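Local atomic coordinates of GGDEF family protein (PDB entry 5GZS), a protein that binds arginine through its periplasmic portion, which probably serves as the sensor of a diguanylate cyclase. Residues E77-Y82 with G136-I141; V95-G100 with I114-Y119; V316-Y321 with E375-V380; E335-I340 with P354-F359. One frame throughout, in Å; residues are numbered along the deposited sequence.

Contact 1 of 4, residues E77-Y82 with G136-I141; sequences EYTYLY and GVVDAI. With ARG (arginine), chain B.
Tyr80 and Asp139 form a hydrogen-bonded pair between two antiparallel strands, 79-82 and 137-140. Their backbones exchange two bonds, Tyr80 N to Asp139 O at 2.9 Å and Asp139 N to Tyr80 O at 3.0 Å. Tyr82 and Val137, two residues on, form the next hydrogen-bonded pair. Ile141 N makes a weak, bent bond to Tyr78 O. Strand 153-156 lies on the other side of strand 79-83 in this sheet.

One side-chain hydroxyl also crosses the contact. Tyr82 OH gives its proton to Ala140 O at 2.7 Å, rising 43° out of that carbonyl plane. With CG of Tyr82 beside its backbone N (chi1 -59°), the ring lies back across the partner strand. CE2 of the ring is 3.8 Å from Asp139 CB. The ring and the carboxylate are almost perpendicular, with planes 87° apart.

The apolar packing is modest. Leu81 CD1 touches Val138 CG2 on one face. On the other, Tyr80 and Ile141 lie side by side, with CE1 of the ring 4.1 Å from Ile141 CB.

Glu77 and Ala140 belong to the arginine pocket. The Glu77 chain is extended, and its two oxygens take separate donors of the ligand. OE1 accepts from the ligand N at 2.8 Å, and OE2 accepts from NH1 at 2.8 Å. Ala140 CB packs beside the ligand CD. One carboxylate thus reads both the amino group and the guanidinium, which suits a pocket that recognises a free arginine.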
# COMPACT_ATOMS: atom_id res chain seq x y z
N GLU A 77 0.93 -25.02 2.33
CA GLU A 77 1.47 -25.53 1.09
C GLU A 77 2.39 -24.46 0.49
O GLU A 77 1.94 -23.37 0.14
CB GLU A 77 0.33 -25.90 0.14
CG GLU A 77 0.73 -26.46 -1.20
CD GLU A 77 -0.48 -26.59 -2.11
OE1 GLU A 77 -1.27 -25.60 -2.16
OE2 GLU A 77 -0.66 -27.64 -2.78
N TYR A 78 3.68 -24.76 0.40
CA TYR A 78 4.61 -23.80 -0.19
C TYR A 78 4.25 -23.60 -1.67
O TYR A 78 4.08 -24.56 -2.43
CB TYR A 78 6.05 -24.27 -0.03
CG TYR A 78 6.64 -24.04 1.35
CD1 TYR A 78 6.38 -24.90 2.40
CD2 TYR A 78 7.48 -22.95 1.59
CE1 TYR A 78 6.93 -24.68 3.64
CE2 TYR A 78 8.02 -22.73 2.81
CZ TYR A 78 7.75 -23.59 3.84
OH TYR A 78 8.31 -23.36 5.09
N THR A 79 4.14 -22.33 -2.06
CA THR A 79 3.62 -21.97 -3.37
C THR A 79 4.52 -20.94 -4.04
O THR A 79 4.87 -19.92 -3.43
CB THR A 79 2.18 -21.43 -3.28
OG1 THR A 79 1.31 -22.49 -2.83
CG2 THR A 79 1.69 -20.92 -4.65
N TYR A 80 4.91 -21.22 -5.28
CA TYR A 80 5.97 -20.45 -5.92
C TYR A 80 5.56 -19.91 -7.29
O TYR A 80 4.77 -20.54 -8.03
CB TYR A 80 7.27 -21.29 -6.07
CG TYR A 80 7.79 -21.92 -4.79
CD1 TYR A 80 7.31 -23.16 -4.35
CD2 TYR A 80 8.78 -21.29 -4.04
CE1 TYR A 80 7.78 -23.75 -3.21
CE2 TYR A 80 9.27 -21.87 -2.87
CZ TYR A 80 8.75 -23.10 -2.46
OH TYR A 80 9.19 -23.70 -1.31
N LEU A 81 6.10 -18.73 -7.61
CA LEU A 81 6.18 -18.26 -8.99
C LEU A 81 7.47 -18.81 -9.58
O LEU A 81 8.57 -18.45 -9.14
CB LEU A 81 6.17 -16.72 -9.07
CG LEU A 81 6.41 -16.14 -10.47
CD1 LEU A 81 5.30 -16.54 -11.48
CD2 LEU A 81 6.55 -14.65 -10.38
N TYR A 82 7.35 -19.70 -10.56
CA TYR A 82 8.54 -20.16 -11.28
C TYR A 82 8.80 -19.29 -12.51
O TYR A 82 7.90 -19.03 -13.32
CB TYR A 82 8.39 -21.62 -11.69
CG TYR A 82 8.18 -22.56 -10.55
CD1 TYR A 82 9.26 -23.14 -9.89
CD2 TYR A 82 6.90 -22.87 -10.12
CE1 TYR A 82 9.07 -24.01 -8.84
CE2 TYR A 82 6.69 -23.73 -9.07
CZ TYR A 82 7.78 -24.29 -8.42
OH TYR A 82 7.55 -25.15 -7.39
N GLY A 136 5.67 -16.96 -16.71
CA GLY A 136 5.87 -17.59 -15.42
C GLY A 136 4.74 -18.51 -15.00
O GLY A 136 3.57 -18.32 -15.35
N VAL A 137 5.09 -19.52 -14.22
CA VAL A 137 4.12 -20.49 -13.77
C VAL A 137 3.94 -20.41 -12.25
O VAL A 137 4.92 -20.28 -11.50
CB VAL A 137 4.56 -21.91 -14.17
CG1 VAL A 137 4.19 -22.95 -13.10
CG2 VAL A 137 4.02 -22.26 -15.56
N VAL A 138 2.69 -20.46 -11.81
CA VAL A 138 2.42 -20.52 -10.39
C VAL A 138 2.08 -21.96 -10.00
O VAL A 138 1.09 -22.51 -10.46
CB VAL A 138 1.28 -19.56 -9.97
CG1 VAL A 138 0.78 -19.88 -8.58
CG2 VAL A 138 1.78 -18.11 -10.03
N ASP A 139 2.91 -22.58 -9.16
CA ASP A 139 2.64 -23.95 -8.73
C ASP A 139 3.26 -24.31 -7.38
O ASP A 139 4.07 -23.55 -6.82
CB ASP A 139 3.11 -24.93 -9.80
CG ASP A 139 2.29 -26.22 -9.83
OD1 ASP A 139 1.42 -26.42 -8.94
OD2 ASP A 139 2.54 -27.04 -10.74
N ALA A 140 2.89 -25.47 -6.87
CA ALA A 140 3.27 -25.89 -5.52
C ALA A 140 4.70 -26.42 -5.42
O ALA A 140 5.40 -26.53 -6.42
CB ALA A 140 2.32 -26.94 -5.02
N ILE A 141 5.09 -26.77 -4.20
CA ILE A 141 6.41 -27.31 -3.88
C ILE A 141 6.74 -28.56 -4.70
O ILE A 141 7.90 -28.84 -4.97
CB ILE A 141 6.54 -27.61 -2.35
CG1 ILE A 141 7.98 -27.96 -1.96
CG2 ILE A 141 5.59 -28.71 -1.93
CD1 ILE A 141 8.19 -28.07 -0.47
N ARG B . -3.71 -26.70 -2.81
CA ARG B . -4.12 -26.17 -4.10
C ARG B . -5.39 -26.85 -4.58
O ARG B . -6.15 -26.30 -5.38
CB ARG B . -3.01 -26.33 -5.12
CG ARG B . -2.66 -27.77 -5.43
CD ARG B . -1.34 -27.79 -6.18
NE ARG B . -0.97 -29.12 -6.61
CZ ARG B . -0.51 -30.06 -5.80
NH1 ARG B . -0.37 -29.82 -4.50
NH2 ARG B . -0.20 -31.25 -6.30
OXT ARG B . -5.69 -27.97 -4.19

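Contact 2 of 4, residues V95-G100 with I114-Y119; sequences VGIPKG and IQQVEY
Val95 and Ile97 bond to strand 115-119 in the parallel register of a beta-alpha-beta unit, strand 94-98, helix 103-110, strand 115-119. Val95 N donates to Gln115 O, and Val95 O accepts from Val117 N at 2.9 Å. Ile97 does the same two residues on, with N to Val117 O at 3.1 Å and O from Tyr119 N at 3.2 Å. The series ends in a weak bond from Lys99 N to Tyr119 O. Gly96 also has backbone hydrogen bonds to Gly136 and Val138.

Lys99 and Gln116 find polar partners outside the two segments. Lys99 NZ makes a salt bridge to Glu120. Its methylene chain crosses over Glu118, with Lys99 CG 3.4 Å from Glu118 OE1. The amide of Gln116 reaches Gly104 at the helix, while its own chain packs on Ile97. There, CG1 of Ile97 meets Gln116 CB at 3.5 Å. At the start of the strands, Val95 CG2 meets Ile114 CG2, and Val95 also packs on Leu107 of the helix.

On the opposite face of the sheet lies Tyr119. Its CG sits between the backbone N and the carbonyl carbon (chi1 62°), which swings the ring over strand 94-98. Ile97 C and Pro98 N lie over one ring face, toward its rim. Pro98 makes a CH-pi contact there, its CA 4.0 Å from the ring centroid and 23° off the normal. The phenol oxygen is bonded to Asp139 OD2 and lies 3.2 Å from Pro98 CG.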
# COMPACT_ATOMS: atom_id res chain seq x y z
N VAL A 95 0.67 -15.94 -17.34
CA VAL A 95 1.05 -16.86 -16.27
C VAL A 95 0.46 -18.24 -16.54
O VAL A 95 -0.71 -18.37 -16.90
CB VAL A 95 0.56 -16.40 -14.87
CG1 VAL A 95 0.90 -17.43 -13.83
CG2 VAL A 95 1.23 -15.13 -14.48
N GLY A 96 1.28 -19.27 -16.35
CA GLY A 96 0.83 -20.65 -16.48
C GLY A 96 0.14 -21.06 -15.19
O GLY A 96 0.57 -20.69 -14.09
N ILE A 97 -0.95 -21.81 -15.33
CA ILE A 97 -1.74 -22.18 -14.17
C ILE A 97 -2.10 -23.65 -14.23
O ILE A 97 -2.69 -24.12 -15.23
CB ILE A 97 -3.05 -21.35 -14.07
CG1 ILE A 97 -2.76 -19.85 -13.99
CG2 ILE A 97 -3.89 -21.81 -12.88
CD1 ILE A 97 -2.22 -19.38 -12.64
N PRO A 98 -1.76 -24.40 -13.17
CA PRO A 98 -2.12 -25.82 -13.07
C PRO A 98 -3.63 -25.95 -13.10
O PRO A 98 -4.33 -25.18 -12.43
CB PRO A 98 -1.55 -26.25 -11.72
CG PRO A 98 -0.71 -25.13 -11.25
CD PRO A 98 -1.20 -23.89 -11.91
N LYS A 99 -4.12 -26.89 -13.87
CA LYS A 99 -5.55 -26.99 -14.06
C LYS A 99 -6.16 -27.75 -12.88
O LYS A 99 -5.54 -28.67 -12.34
CB LYS A 99 -5.86 -27.66 -15.40
CG LYS A 99 -7.21 -28.33 -15.46
CD LYS A 99 -7.18 -29.51 -16.40
CE LYS A 99 -6.48 -30.53 -15.58
NZ LYS A 99 -6.17 -31.92 -16.03
N GLY A 100 -7.35 -27.34 -12.46
CA GLY A 100 -8.01 -27.92 -11.30
C GLY A 100 -7.64 -27.27 -9.98
O GLY A 100 -8.25 -27.56 -8.94
N ILE A 114 -3.21 -9.96 -15.80
CA ILE A 114 -2.49 -11.12 -16.30
C ILE A 114 -3.46 -12.11 -16.90
O ILE A 114 -4.55 -12.31 -16.36
CB ILE A 114 -1.70 -11.85 -15.20
CG1 ILE A 114 -1.15 -10.89 -14.13
CG2 ILE A 114 -0.60 -12.66 -15.83
CD1 ILE A 114 -0.14 -11.53 -13.19
N GLN A 115 -3.12 -12.77 -17.99
CA GLN A 115 -4.02 -13.83 -18.34
C GLN A 115 -3.34 -15.16 -18.16
O GLN A 115 -2.16 -15.35 -18.46
CB GLN A 115 -4.57 -13.71 -19.76
CG GLN A 115 -5.49 -12.47 -19.83
CD GLN A 115 -6.08 -12.15 -21.20
OE1 GLN A 115 -5.52 -12.52 -22.24
NE2 GLN A 115 -7.26 -11.54 -21.21
N GLN A 116 -4.16 -16.10 -17.70
CA GLN A 116 -3.76 -17.43 -17.32
C GLN A 116 -3.80 -18.35 -18.52
O GLN A 116 -4.64 -18.18 -19.40
CB GLN A 116 -4.69 -17.93 -16.22
CG GLN A 116 -4.64 -17.03 -15.01
CD GLN A 116 -5.65 -17.39 -13.96
OE1 GLN A 116 -6.18 -18.51 -13.95
NE2 GLN A 116 -5.93 -16.45 -13.06
N VAL A 117 -2.88 -19.31 -18.58
CA VAL A 117 -2.89 -20.35 -19.61
C VAL A 117 -2.71 -21.70 -18.93
O VAL A 117 -1.67 -21.96 -18.30
CB VAL A 117 -1.80 -20.15 -20.66
CG1 VAL A 117 -2.00 -21.14 -21.81
CG2 VAL A 117 -1.79 -18.72 -21.15
N GLU A 118 -3.74 -22.53 -19.02
CA GLU A 118 -3.81 -23.78 -18.27
C GLU A 118 -2.89 -24.84 -18.84
O GLU A 118 -2.66 -24.91 -20.05
CB GLU A 118 -5.25 -24.30 -18.23
CG GLU A 118 -5.36 -25.82 -18.24
CD GLU A 118 -6.78 -26.29 -18.47
OE1 GLU A 118 -7.68 -25.84 -17.74
OE2 GLU A 118 -6.99 -27.12 -19.38
N TYR A 119 -2.36 -25.69 -17.96
CA TYR A 119 -1.50 -26.79 -18.37
C TYR A 119 -1.78 -28.05 -17.55
O TYR A 119 -2.54 -28.02 -16.58
CB TYR A 119 -0.02 -26.38 -18.27
CG TYR A 119 0.48 -26.02 -16.88
CD1 TYR A 119 0.66 -27.01 -15.91
CD2 TYR A 119 0.80 -24.71 -16.54
CE1 TYR A 119 1.11 -26.70 -14.65
CE2 TYR A 119 1.26 -24.39 -15.28
CZ TYR A 119 1.42 -25.40 -14.33
OH TYR A 119 1.87 -25.12 -13.06

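Contact 3 of 4, residues V316-Y321 with E375-V380; sequences VKREHY and EVDYIV
Val316 and Ile379 form a hydrogen-bonded antiparallel pair in the mixed sheet of the second family 3 solute-binding region. Val316 N donates to Ile379 O at 2.7 Å, and Ile379 N returns a bond to Val316 O. Their side chains lie side by side, CB of Val316 at 3.7 Å from Ile379 CG1. Leu371 of helix 364-372 packs on both.

Past Lys317 the strands part. Here side chains carry the contact, and they pack as closely as the strand pair. Tyr321 turns its ring edge toward the face of Tyr378, an offset edge-to-face pair with planes at 65°. Lys317 CB lies beside Tyr378 CD2, and Lys317 NZ bonds to Tyr321 O and to Asp323. The loose side is the tip of the type II turn from Arg318 to Tyr321, where Glu319 and His320 are exposed and do not touch the other segment.

Arg318 NH2 holds two acceptors near its guanidinium plane: Asp377 OD1 at 2.7 Å, met from above the carboxylate, and Val376 O at 3.1 Å. Asp377 OD2 has a second salt bridge, to Arg336. Two arginines therefore share one buried carboxylate, which would be expected to keep it ionised.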
# COMPACT_ATOMS: atom_id res chain seq x y z
N VAL A 316 9.99 16.65 10.87
CA VAL A 316 10.12 16.88 12.29
C VAL A 316 9.94 18.37 12.53
O VAL A 316 10.54 19.20 11.84
CB VAL A 316 11.46 16.40 12.82
CG1 VAL A 316 11.67 16.87 14.23
CG2 VAL A 316 11.53 14.89 12.75
N LYS A 317 9.07 18.70 13.49
CA LYS A 317 8.75 20.09 13.82
C LYS A 317 8.87 20.34 15.32
O LYS A 317 8.77 19.41 16.11
CB LYS A 317 7.32 20.44 13.38
CG LYS A 317 6.21 19.65 14.11
CD LYS A 317 4.85 19.89 13.47
CE LYS A 317 3.72 19.32 14.30
NZ LYS A 317 3.45 20.14 15.50
N ARG A 318 9.08 21.60 15.68
CA ARG A 318 9.00 22.02 17.07
C ARG A 318 7.62 21.62 17.59
O ARG A 318 6.62 21.80 16.90
CB ARG A 318 9.23 23.52 17.21
CG ARG A 318 10.58 23.82 17.80
CD ARG A 318 11.00 25.25 17.64
NE ARG A 318 11.10 25.66 16.24
CZ ARG A 318 10.27 26.54 15.68
NH1 ARG A 318 9.31 27.09 16.39
NH2 ARG A 318 10.42 26.88 14.40
N GLU A 319 7.59 21.05 18.79
CA GLU A 319 6.34 20.59 19.41
C GLU A 319 5.32 21.74 19.52
O GLU A 319 5.72 22.88 19.73
CB GLU A 319 6.65 20.02 20.79
CG GLU A 319 5.48 19.37 21.47
CD GLU A 319 5.77 18.96 22.90
OE1 GLU A 319 6.95 18.70 23.19
OE2 GLU A 319 4.85 18.90 23.73
N HIS A 320 4.03 21.43 19.38
CA HIS A 320 2.96 22.42 19.59
C HIS A 320 2.87 23.52 18.52
O HIS A 320 2.00 24.38 18.57
CB HIS A 320 3.11 23.06 20.98
CG HIS A 320 2.65 22.18 22.10
ND1 HIS A 320 3.21 20.95 22.34
CD2 HIS A 320 1.70 22.36 23.05
CE1 HIS A 320 2.62 20.40 23.39
NE2 HIS A 320 1.70 21.24 23.84
N TYR A 321 3.79 23.46 17.57
CA TYR A 321 3.89 24.40 16.46
C TYR A 321 3.04 24.04 15.24
O TYR A 321 3.31 23.05 14.55
CB TYR A 321 5.36 24.49 16.03
CG TYR A 321 5.61 25.32 14.79
CD1 TYR A 321 5.77 26.70 14.89
CD2 TYR A 321 5.74 24.73 13.54
CE1 TYR A 321 6.02 27.47 13.77
CE2 TYR A 321 5.98 25.49 12.42
CZ TYR A 321 6.12 26.87 12.54
OH TYR A 321 6.36 27.64 11.43
N GLU A 375 15.90 28.52 14.25
CA GLU A 375 16.58 28.87 13.00
C GLU A 375 15.73 28.42 11.82
O GLU A 375 15.71 29.05 10.76
CB GLU A 375 17.95 28.19 12.94
CG GLU A 375 19.15 29.12 13.06
CD GLU A 375 20.43 28.43 12.66
OE1 GLU A 375 20.69 28.35 11.44
OE2 GLU A 375 21.18 27.98 13.56
N VAL A 376 15.04 27.30 12.04
CA VAL A 376 14.24 26.61 11.05
C VAL A 376 12.99 26.01 11.73
O VAL A 376 12.94 25.87 12.96
CB VAL A 376 15.07 25.50 10.37
CG1 VAL A 376 15.15 24.26 11.25
CG2 VAL A 376 14.54 25.18 8.98
N ASP A 377 11.97 25.66 10.95
CA ASP A 377 10.69 25.24 11.51
C ASP A 377 10.32 23.78 11.29
O ASP A 377 9.56 23.21 12.09
CB ASP A 377 9.58 26.11 10.94
CG ASP A 377 9.80 27.58 11.24
OD1 ASP A 377 9.31 28.04 12.29
OD2 ASP A 377 10.45 28.28 10.42
N TYR A 378 10.83 23.19 10.21
CA TYR A 378 10.60 21.78 9.86
C TYR A 378 11.88 21.19 9.29
O TYR A 378 12.52 21.80 8.43
CB TYR A 378 9.48 21.61 8.82
CG TYR A 378 8.07 22.03 9.24
CD1 TYR A 378 7.61 23.31 9.04
CD2 TYR A 378 7.20 21.11 9.82
CE1 TYR A 378 6.33 23.68 9.41
CE2 TYR A 378 5.92 21.47 10.19
CZ TYR A 378 5.49 22.76 10.00
OH TYR A 378 4.20 23.11 10.38
N ILE A 379 12.26 20.00 9.76
CA ILE A 379 13.43 19.33 9.22
C ILE A 379 13.03 17.93 8.78
O ILE A 379 12.07 17.35 9.31
CB ILE A 379 14.58 19.26 10.24
CG1 ILE A 379 14.28 18.24 11.33
CG2 ILE A 379 14.81 20.63 10.88
CD1 ILE A 379 15.23 18.30 12.49
N VAL A 380 13.74 17.38 7.80
CA VAL A 380 13.34 16.10 7.23
C VAL A 380 14.06 14.93 7.88
O VAL A 380 15.28 14.80 7.79
CB VAL A 380 13.60 16.02 5.72
CG1 VAL A 380 13.09 14.68 5.19
CG2 VAL A 380 12.94 17.15 5.00

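Contact 4 of 4, residues E335-I340 with P354-F359; sequences ERIGVI and PNKILF
Phe359 and Arg336 both carry CG beside the backbone N (chi1 -66° and -63°), which sets the ring against the arginine's methylene chain. They meet at the start of a parallel pairing in the mixed sheet, within a beta-alpha-beta crossover of strand 337-340, helix 344-352 and strand 359-361. CE1 of the ring is 3.6 Å from Arg336 CG. CB and CD of Arg336 also lie near CE1, and the contact with the ring is made by these methylene groups. The guanidinium is turned 81° from the ring plane, and its NH1 goes to Asp377.

The backbones pair through Gly338 and Phe359. Phe359 N donates to Ile337 O at 3.0 Å, and Val339 N donates to Phe359 O at 2.8 Å. Both bonds are nearly straight. Together they begin the pairing of strand 337-340 with the outermost strand, 359-361. Leu349 of the linking helix packs on Ile337 and Leu358, and Phe345 on Val339.

Before the strand, residues 354-357 run as a loop. This loop faces the second subunit: Pro354 and Asn355 pack on Tyr60 of that chain, Lys356 on its Pro73 and Ile357 on its Arg72. The Lys356 chain, extended as far as CE and bent at chi4, crosses Ile337 at about a right angle, with CE 3.7 Å from Ile337 CD1. The amino group is held by main-chain oxygens, weakly by those of Leu332 and Val333. Lys356 NZ also donates to Glu335 O at 3.3 Å, in the carbonyl plane.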
# COMPACT_ATOMS: atom_id res chain seq x y z
N GLU A 335 7.39 27.73 4.56
CA GLU A 335 8.01 27.34 5.82
C GLU A 335 9.51 27.07 5.61
O GLU A 335 9.95 26.70 4.52
CB GLU A 335 7.34 26.09 6.40
CG GLU A 335 5.88 26.27 6.78
CD GLU A 335 5.68 27.05 8.07
OE1 GLU A 335 4.52 27.44 8.35
OE2 GLU A 335 6.66 27.26 8.81
N ARG A 336 10.29 27.26 6.67
CA ARG A 336 11.72 27.03 6.61
C ARG A 336 12.01 25.55 6.81
O ARG A 336 11.77 25.01 7.89
CB ARG A 336 12.44 27.86 7.66
CG ARG A 336 12.31 29.37 7.48
CD ARG A 336 13.31 30.11 8.36
NE ARG A 336 12.66 31.04 9.27
CZ ARG A 336 12.40 30.81 10.55
NH1 ARG A 336 12.75 29.67 11.13
NH2 ARG A 336 11.79 31.75 11.27
N ILE A 337 12.52 24.89 5.78
CA ILE A 337 12.82 23.48 5.90
C ILE A 337 14.31 23.26 5.95
O ILE A 337 15.06 23.74 5.09
CB ILE A 337 12.22 22.65 4.76
CG1 ILE A 337 10.69 22.60 4.88
CG2 ILE A 337 12.77 21.24 4.81
CD1 ILE A 337 10.00 22.30 3.59
N GLY A 338 14.76 22.53 6.96
CA GLY A 338 16.17 22.26 7.08
C GLY A 338 16.54 20.89 6.58
O GLY A 338 15.94 19.89 7.00
N VAL A 339 17.53 20.83 5.69
CA VAL A 339 18.13 19.57 5.27
C VAL A 339 19.64 19.63 5.45
O VAL A 339 20.19 20.69 5.72
CB VAL A 339 17.82 19.23 3.79
CG1 VAL A 339 18.01 17.73 3.55
CG2 VAL A 339 16.40 19.62 3.44
N ILE A 340 20.29 18.47 5.33
CA ILE A 340 21.74 18.35 5.28
C ILE A 340 22.25 18.46 3.83
O ILE A 340 21.68 17.86 2.92
CB ILE A 340 22.19 17.01 5.88
CG1 ILE A 340 21.49 16.77 7.22
CG2 ILE A 340 23.69 16.99 6.03
CD1 ILE A 340 21.75 15.39 7.79
N PRO A 354 10.21 22.29 -6.09
CA PRO A 354 11.17 22.84 -7.06
C PRO A 354 11.49 24.31 -6.83
O PRO A 354 10.59 25.07 -6.48
CB PRO A 354 10.46 22.64 -8.40
CG PRO A 354 9.41 21.60 -8.16
CD PRO A 354 8.99 21.79 -6.75
N ASN A 355 12.75 24.68 -7.00
CA ASN A 355 13.19 26.09 -6.97
C ASN A 355 12.93 26.80 -5.64
O ASN A 355 12.99 28.02 -5.55
CB ASN A 355 12.50 26.86 -8.10
CG ASN A 355 13.27 28.06 -8.51
OD1 ASN A 355 14.50 28.10 -8.37
ND2 ASN A 355 12.57 29.08 -9.00
N LYS A 356 12.63 26.01 -4.62
CA LYS A 356 12.35 26.51 -3.28
C LYS A 356 13.65 26.56 -2.48
O LYS A 356 14.52 25.70 -2.64
CB LYS A 356 11.32 25.61 -2.59
CG LYS A 356 11.08 25.88 -1.11
CD LYS A 356 10.37 24.71 -0.44
CE LYS A 356 10.07 25.00 1.02
NZ LYS A 356 9.97 26.47 1.26
N ILE A 357 13.78 27.56 -1.61
CA ILE A 357 14.95 27.60 -0.75
C ILE A 357 14.83 26.56 0.35
O ILE A 357 13.87 26.57 1.14
CB ILE A 357 15.17 28.95 -0.10
CG1 ILE A 357 15.52 29.98 -1.15
CG2 ILE A 357 16.37 28.86 0.84
CD1 ILE A 357 16.80 29.60 -1.90
N LEU A 358 15.79 25.65 0.37
CA LEU A 358 16.01 24.77 1.49
C LEU A 358 17.19 25.35 2.26
O LEU A 358 18.04 26.02 1.66
CB LEU A 358 16.28 23.34 1.03
CG LEU A 358 15.37 22.78 -0.08
CD1 LEU A 358 15.91 21.43 -0.61
CD2 LEU A 358 13.99 22.62 0.46
N PHE A 359 17.24 25.13 3.57
CA PHE A 359 18.40 25.52 4.37
C PHE A 359 19.26 24.28 4.54
O PHE A 359 18.76 23.23 4.95
CB PHE A 359 17.98 26.09 5.72
CG PHE A 359 17.24 27.39 5.63
CD1 PHE A 359 15.86 27.42 5.47
CD2 PHE A 359 17.92 28.59 5.69
CE1 PHE A 359 15.18 28.62 5.38
CE2 PHE A 359 17.26 29.78 5.60
CZ PHE A 359 15.89 29.81 5.44

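The four contacts form two touching pairs, one in each family 3 solute-binding range. Contacts 1 and 2 have centres 12 Å apart and meet through Gly136 O and Gly96 N, 2.7 Å apart. Contacts 3 and 4 are also 12 Å apart between centres. They share a sheet in which strands 378-382 and 337-340 are neighbours, and Tyr321 OH lies 2.7 Å from Glu335 OE2. Contact 1 supplies Glu77 and Ala140 to the arginine pocket, and in contact 2 the side chain of Pro98 is about 6 Å from the ligand. Contacts 1 and 3 are 49 Å apart between centres and do not touch, their nearest atoms about 34 Å apart.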